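Local atomic coordinates of peptidoglycan D,D-transpeptidase MrdA (PDB entry 7KIS), a protein that probably cross-links peptidoglycan strands during bacterial cell-wall synthesis as a penicillin-binding D,D-transpeptidase, and is captured here with a diazabicyclooctane inhibitor. Residues P331-A336 with D399-F404; A470-W475 with N505-D510. All blocks are in the same frame, centred on the assembly; numbering follows the deposited sequence.

Contact 1: residues P331-A336 with D399-F404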
loop_
_atom_site.group_PDB
_atom_site.type_symbol
_atom_site.label_atom_id
_atom_site.label_comp_id
_atom_site.label_asym_id
_atom_site.label_seq_id
_atom_site.Cartn_x
_atom_site.Cartn_y
_atom_site.Cartn_z
ATOM N N PRO A 331 1.425 -15.351 5.403
ATOM C CA PRO A 331 0.119 -15.885 4.976
ATOM C C PRO A 331 0.069 -16.217 3.494
ATOM O O PRO A 331 -0.423 -17.289 3.116
ATOM C CB PRO A 331 -0.851 -14.757 5.352
ATOM C CG PRO A 331 -0.187 -14.058 6.478
ATOM C CD PRO A 331 1.271 -14.085 6.143
ATOM N N ALA A 332 0.566 -15.320 2.639
ATOM C CA ALA A 332 0.565 -15.583 1.205
ATOM C C ALA A 332 1.486 -16.745 0.854
ATOM O O ALA A 332 1.179 -17.540 -0.042
ATOM C CB ALA A 332 0.969 -14.324 0.440
ATOM N N VAL A 333 2.621 -16.861 1.549
ATOM C CA VAL A 333 3.512 -17.994 1.320
ATOM C C VAL A 333 2.834 -19.293 1.733
ATOM O O VAL A 333 2.966 -20.321 1.058
ATOM C CB VAL A 333 4.841 -17.783 2.069
ATOM C CG1 VAL A 333 5.789 -18.945 1.817
ATOM C CG2 VAL A 333 5.479 -16.468 1.654
ATOM N N ALA A 334 2.085 -19.266 2.840
ATOM C CA ALA A 334 1.355 -20.453 3.271
ATOM C C ALA A 334 0.329 -20.870 2.226
ATOM O O ALA A 334 0.153 -22.065 1.956
ATOM C CB ALA A 334 0.680 -20.197 4.617
ATOM N N LEU A 335 -0.359 -19.897 1.625
ATOM C CA LEU A 335 -1.307 -20.212 0.564
ATOM C C LEU A 335 -0.599 -20.742 -0.675
ATOM O O LEU A 335 -1.173 -21.544 -1.420
ATOM C CB LEU A 335 -2.134 -18.974 0.217
ATOM C CG LEU A 335 -3.277 -18.639 1.175
ATOM C CD1 LEU A 335 -3.992 -17.375 0.729
ATOM C CD2 LEU A 335 -4.250 -19.801 1.275
ATOM N N ALA A 336 0.638 -20.302 -0.917
ATOM C CA ALA A 336 1.410 -20.845 -2.030
ATOM C C ALA A 336 1.725 -22.319 -1.810
ATOM O O ALA A 336 1.637 -23.125 -2.743
ATOM C CB ALA A 336 2.695 -20.042 -2.223
ATOM N N ASP A 399 10.365 -21.533 -8.391
ATOM C CA ASP A 399 9.627 -21.442 -9.645
ATOM C C ASP A 399 8.133 -21.267 -9.396
ATOM O O ASP A 399 7.474 -20.446 -10.047
ATOM C CB ASP A 399 9.884 -22.686 -10.498
ATOM C CG ASP A 399 11.260 -22.694 -11.145
ATOM O OD1 ASP A 399 11.778 -21.604 -11.473
ATOM O OD2 ASP A 399 11.809 -23.790 -11.356
ATOM N N ARG A 400 7.581 -22.040 -8.466
ATOM C CA ARG A 400 6.167 -21.956 -8.145
ATOM C C ARG A 400 5.890 -20.983 -7.006
ATOM O O ARG A 400 4.723 -20.657 -6.757
ATOM C CB ARG A 400 5.622 -23.335 -7.766
ATOM C CG ARG A 400 5.831 -24.420 -8.806
ATOM C CD ARG A 400 5.270 -25.755 -8.326
ATOM N NE ARG A 400 5.822 -26.160 -7.034
ATOM C CZ ARG A 400 5.549 -27.313 -6.432
ATOM N NH1 ARG A 400 4.730 -28.186 -7.004
ATOM N NH2 ARG A 400 6.097 -27.601 -5.260
ATOM N N LEU A 401 6.934 -20.504 -6.319
ATOM C CA LEU A 401 6.763 -19.467 -5.305
ATOM C C LEU A 401 6.661 -18.089 -5.948
ATOM O O LEU A 401 5.709 -17.345 -5.688
ATOM C CB LEU A 401 7.908 -19.513 -4.285
ATOM C CG LEU A 401 7.933 -18.419 -3.209
ATOM C CD1 LEU A 401 6.627 -18.425 -2.434
ATOM C CD2 LEU A 401 9.111 -18.608 -2.260
ATOM N N HIS A 402 7.643 -17.731 -6.782
ATOM C CA HIS A 402 7.591 -16.453 -7.487
ATOM C C HIS A 402 6.325 -16.328 -8.323
ATOM O O HIS A 402 5.779 -15.228 -8.461
ATOM C CB HIS A 402 8.831 -16.290 -8.368
ATOM C CG HIS A 402 8.611 -15.432 -9.576
ATOM N ND1 HIS A 402 8.773 -14.062 -9.557
ATOM C CD2 HIS A 402 8.251 -15.750 -10.842
ATOM C CE1 HIS A 402 8.517 -13.574 -10.758
ATOM N NE2 HIS A 402 8.197 -14.577 -11.556
ATOM N N ALA A 403 5.844 -17.440 -8.885
ATOM C CA ALA A 403 4.619 -17.403 -9.676
ATOM C C ALA A 403 3.400 -17.117 -8.806
ATOM O O ALA A 403 2.491 -16.390 -9.224
ATOM C CB ALA A 403 4.444 -18.722 -10.427
ATOM N N PHE A 404 3.359 -17.681 -7.596
ATOM C CA PHE A 404 2.207 -17.473 -6.724
ATOM C C PHE A 404 2.204 -16.071 -6.126
ATOM O O PHE A 404 1.172 -15.389 -6.126
ATOM C CB PHE A 404 2.185 -18.529 -5.618
ATOM C CG PHE A 404 0.856 -18.657 -4.930
ATOM C CD1 PHE A 404 0.520 -17.822 -3.876
ATOM C CD2 PHE A 404 -0.061 -19.611 -5.339
ATOM C CE1 PHE A 404 -0.702 -17.937 -3.244
ATOM C CE2 PHE A 404 -1.285 -19.731 -4.710
ATOM C CZ PHE A 404 -1.606 -18.892 -3.661
#

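Contact 2: residues A470-W475 with N505-D510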
loop_
_atom_site.group_PDB
_atom_site.type_symbol
_atom_site.label_atom_id
_atom_site.label_comp_id
_atom_site.label_asym_id
_atom_site.label_seq_id
_atom_site.Cartn_x
_atom_site.Cartn_y
_atom_site.Cartn_z
ATOM N N ALA A 470 -8.509 -10.457 2.418
ATOM C CA ALA A 470 -9.852 -10.131 2.882
ATOM C C ALA A 470 -10.908 -10.433 1.825
ATOM O O ALA A 470 -12.038 -10.797 2.167
ATOM C CB ALA A 470 -9.915 -8.660 3.289
ATOM N N ASN A 471 -10.560 -10.297 0.547
ATOM C CA ASN A 471 -11.507 -10.432 -0.554
ATOM C C ASN A 471 -11.656 -11.861 -1.059
ATOM O O ASN A 471 -12.372 -12.078 -2.043
ATOM C CB ASN A 471 -11.094 -9.524 -1.715
ATOM C CG ASN A 471 -12.256 -8.735 -2.276
ATOM O OD1 ASN A 471 -13.340 -8.705 -1.692
ATOM N ND2 ASN A 471 -12.039 -8.089 -3.415
ATOM N N LYS A 472 -10.994 -12.829 -0.423
ATOM C CA LYS A 472 -11.029 -14.233 -0.840
ATOM C C LYS A 472 -10.533 -14.423 -2.272
ATOM O O LYS A 472 -10.989 -15.321 -2.984
ATOM C CB LYS A 472 -12.434 -14.826 -0.691
ATOM C CG LYS A 472 -13.046 -14.664 0.689
ATOM C CD LYS A 472 -12.193 -15.327 1.751
ATOM C CE LYS A 472 -12.910 -15.348 3.088
ATOM N NZ LYS A 472 -14.242 -16.011 2.992
ATOM N N GLY A 473 -9.598 -13.582 -2.708
ATOM C CA GLY A 473 -8.936 -13.767 -3.981
ATOM C C GLY A 473 -9.514 -13.010 -5.155
ATOM O O GLY A 473 -8.984 -13.136 -6.267
ATOM N N HIS A 474 -10.574 -12.229 -4.960
ATOM C CA HIS A 474 -11.126 -11.436 -6.051
ATOM C C HIS A 474 -10.226 -10.232 -6.286
ATOM O O HIS A 474 -10.032 -9.410 -5.384
ATOM C CB HIS A 474 -12.556 -10.991 -5.757
ATOM C CG HIS A 474 -13.226 -10.334 -6.925
ATOM N ND1 HIS A 474 -12.694 -10.363 -8.197
ATOM C CD2 HIS A 474 -14.379 -9.630 -7.016
ATOM C CE1 HIS A 474 -13.491 -9.706 -9.021
ATOM N NE2 HIS A 474 -14.520 -9.251 -8.330
ATOM N N TRP A 475 -9.681 -10.126 -7.494
ATOM C CA TRP A 475 -8.664 -9.131 -7.805
ATOM C C TRP A 475 -9.349 -7.859 -8.286
ATOM O O TRP A 475 -9.956 -7.838 -9.361
ATOM C CB TRP A 475 -7.697 -9.663 -8.858
ATOM C CG TRP A 475 -6.299 -9.838 -8.360
ATOM C CD1 TRP A 475 -5.662 -11.016 -8.103
ATOM C CD2 TRP A 475 -5.359 -8.799 -8.060
ATOM N NE1 TRP A 475 -4.384 -10.777 -7.662
ATOM C CE2 TRP A 475 -4.173 -9.424 -7.626
ATOM C CE3 TRP A 475 -5.405 -7.403 -8.115
ATOM C CZ2 TRP A 475 -3.043 -8.702 -7.249
ATOM C CZ3 TRP A 475 -4.282 -6.687 -7.740
ATOM C CH2 TRP A 475 -3.117 -7.337 -7.312
ATOM N N ASN A 505 -9.125 -22.711 2.164
ATOM C CA ASN A 505 -7.818 -22.295 2.662
ATOM C C ASN A 505 -7.792 -20.810 2.999
ATOM O O ASN A 505 -7.015 -20.384 3.861
ATOM C CB ASN A 505 -6.733 -22.628 1.638
ATOM C CG ASN A 505 -6.342 -24.091 1.659
ATOM O OD1 ASN A 505 -6.440 -24.757 2.690
ATOM N ND2 ASN A 505 -5.895 -24.601 0.517
ATOM N N TRP A 506 -8.615 -20.007 2.318
ATOM C CA TRP A 506 -8.744 -18.597 2.674
ATOM C C TRP A 506 -9.146 -18.443 4.135
ATOM O O TRP A 506 -8.524 -17.687 4.888
ATOM C CB TRP A 506 -9.762 -17.912 1.760
ATOM C CG TRP A 506 -9.342 -17.816 0.322
ATOM C CD1 TRP A 506 -9.835 -18.542 -0.725
ATOM C CD2 TRP A 506 -8.353 -16.938 -0.232
ATOM N NE1 TRP A 506 -9.212 -18.174 -1.892
ATOM C CE2 TRP A 506 -8.298 -17.192 -1.618
ATOM C CE3 TRP A 506 -7.507 -15.966 0.309
ATOM C CZ2 TRP A 506 -7.430 -16.510 -2.468
ATOM C CZ3 TRP A 506 -6.648 -15.288 -0.537
ATOM C CH2 TRP A 506 -6.616 -15.563 -1.910
ATOM N N ASP A 507 -10.197 -19.157 4.553
ATOM C CA ASP A 507 -10.686 -19.031 5.922
ATOM C C ASP A 507 -9.692 -19.587 6.933
ATOM O O ASP A 507 -9.694 -19.168 8.096
ATOM C CB ASP A 507 -12.027 -19.755 6.065
ATOM C CG ASP A 507 -13.194 -18.949 5.524
ATOM O OD1 ASP A 507 -13.001 -17.762 5.193
ATOM O OD2 ASP A 507 -14.307 -19.509 5.432
ATOM N N ARG A 508 -8.840 -20.525 6.516
ATOM C CA ARG A 508 -7.851 -21.091 7.428
ATOM C C ARG A 508 -6.668 -20.155 7.642
ATOM O O ARG A 508 -6.205 -19.986 8.775
ATOM C CB ARG A 508 -7.382 -22.449 6.909
ATOM C CG ARG A 508 -8.474 -23.503 6.929
ATOM C CD ARG A 508 -7.912 -24.892 6.725
ATOM N NE ARG A 508 -8.083 -25.352 5.351
ATOM C CZ ARG A 508 -9.047 -26.175 4.956
ATOM N NH1 ARG A 508 -9.931 -26.633 5.831
ATOM N NH2 ARG A 508 -9.129 -26.542 3.684
ATOM N N VAL A 509 -6.162 -19.545 6.568
ATOM C CA VAL A 509 -5.087 -18.568 6.711
ATOM C C VAL A 509 -5.594 -17.314 7.414
ATOM O O VAL A 509 -4.893 -16.727 8.247
ATOM C CB VAL A 509 -4.476 -18.246 5.335
ATOM C CG1 VAL A 509 -3.683 -16.951 5.385
ATOM C CG2 VAL A 509 -3.597 -19.395 4.866
ATOM N N ASP A 510 -6.823 -16.892 7.105
ATOM C CA ASP A 510 -7.402 -15.745 7.794
ATOM C C ASP A 510 -7.541 -16.014 9.288
ATOM O O ASP A 510 -7.285 -15.128 10.112
ATOM C CB ASP A 510 -8.758 -15.390 7.183
ATOM C CG ASP A 510 -8.632 -14.758 5.808
ATOM O OD1 ASP A 510 -7.496 -14.642 5.302
ATOM O OD2 ASP A 510 -9.673 -14.377 5.231
#

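Contact 1: residues P331-A336 with D399-F404
The carbonyl oxygen of Ala332 accepts the helical bond from Ala336 N at 2.9 Å and also meets the Phe404 ring, approached obliquely by CE1 at 3.7 Å. One turn on, Leu335 O lies 3.5 Å from Phe404 CZ, again at an oblique angle to the ring. Phe404 sets CG anti to its backbone N (chi1 -163°), which sends the phenyl group onto the neighbouring helix. There Ala336 covers one face: its CA makes a CH-pi contact 3.5 Å from the ring centroid, nearly on the ring normal, while Ala336 CB packs on Phe404 CD1. The hosting helix, 330-340, is the hydrophobic helix that follows the predicted acyl-ester serine, Ser327, in the helical part of the penicillin-binding transpeptidase fold. Helix 398-407 crosses it steeply, with the local axes 9.8 Å apart at closest approach and their directions 125° apart. Farther along the interface, Leu401 reaches across with CD1, 4.3 Å from Ala336 CB and 4.4 Å from Val333 CG1. Leu396 of helix 386-396 packs on both Ala336 and Leu401, and Leu335 CB borders the Phe404 ring at CE1 and CZ.

Contact 2: residues A470-W475 with N505-D510
Lys472 places CG beside its backbone N, anti to the carbonyl carbon (chi1 -54°), and bends again at chi2 and chi4; Trp506 makes the same first choice (chi1 -67°), and the two side chains run side by side but head opposite ways. The lysine sits in a type I' beta turn, Asn471 to His474, where the chain leaves helix 459-470 with positive phi at Lys472 and Gly473, and the turn lies against helix 504-518 of the transpeptidase domain. The turn backbone lies over one face of the indole: Lys472 C is 3.6 Å above the ring plane over its centre, and Gly473 N rides at the same height nearer the rim. Lys472 O also lies over this face. Gly473, with no side chain to intervene, brings CA to 3.5 Å from Trp506 CZ2. Alongside, Lys472 CD touches Trp506 CB at 3.5 Å.

Beyond CD the chain curls to a salt bridge at the exposed margin, Lys472 NZ to Asp507 OD1 at 3.1 Å, weak as a hydrogen bond. Asp510 OD2 lies 5.3 Å from Lys472 NZ, so its charge may add to the attraction although its oxygen and the ammonium nitrogen do not touch. Leu469 also packs on Trp506, while a backbone hydrogen bond between Gly473 and Ile498, and the bonds of Trp475 N and His474 ND1 to Asp497 OD1, also hold the loop. Within the turn, Asn471 ND2 donates to His474 O at 3.1 Å, backing up the weak main-chain bond from His474 N to Asn471 O; the side-chain bond is bent, with an N-H...O angle of 139°.

In the fold
From the N terminus, the chain reaches helix 330-340 first and, after 62 intervening residues that include helix 386-396, returns on helix 398-407, where contact 1 closes that loop. Only then does contact 2 open, at the end of helix 459-470; it closes a shorter loop of 29 residues through strand 481-484 to helix 504-518. The two are in series, neither nesting nor crossing, with centres about 14 Å apart. Helix 330-340 joins them, since Pro331 CB packs 3.6 Å from Val509 CG1 and Leu335 CD1 3.6 Å from Trp506 CZ3. Asp510 and Ala470 in turn touch Phe571 of strand 566-572, tying helices 504-518 and 459-470 to the antiparallel sheet.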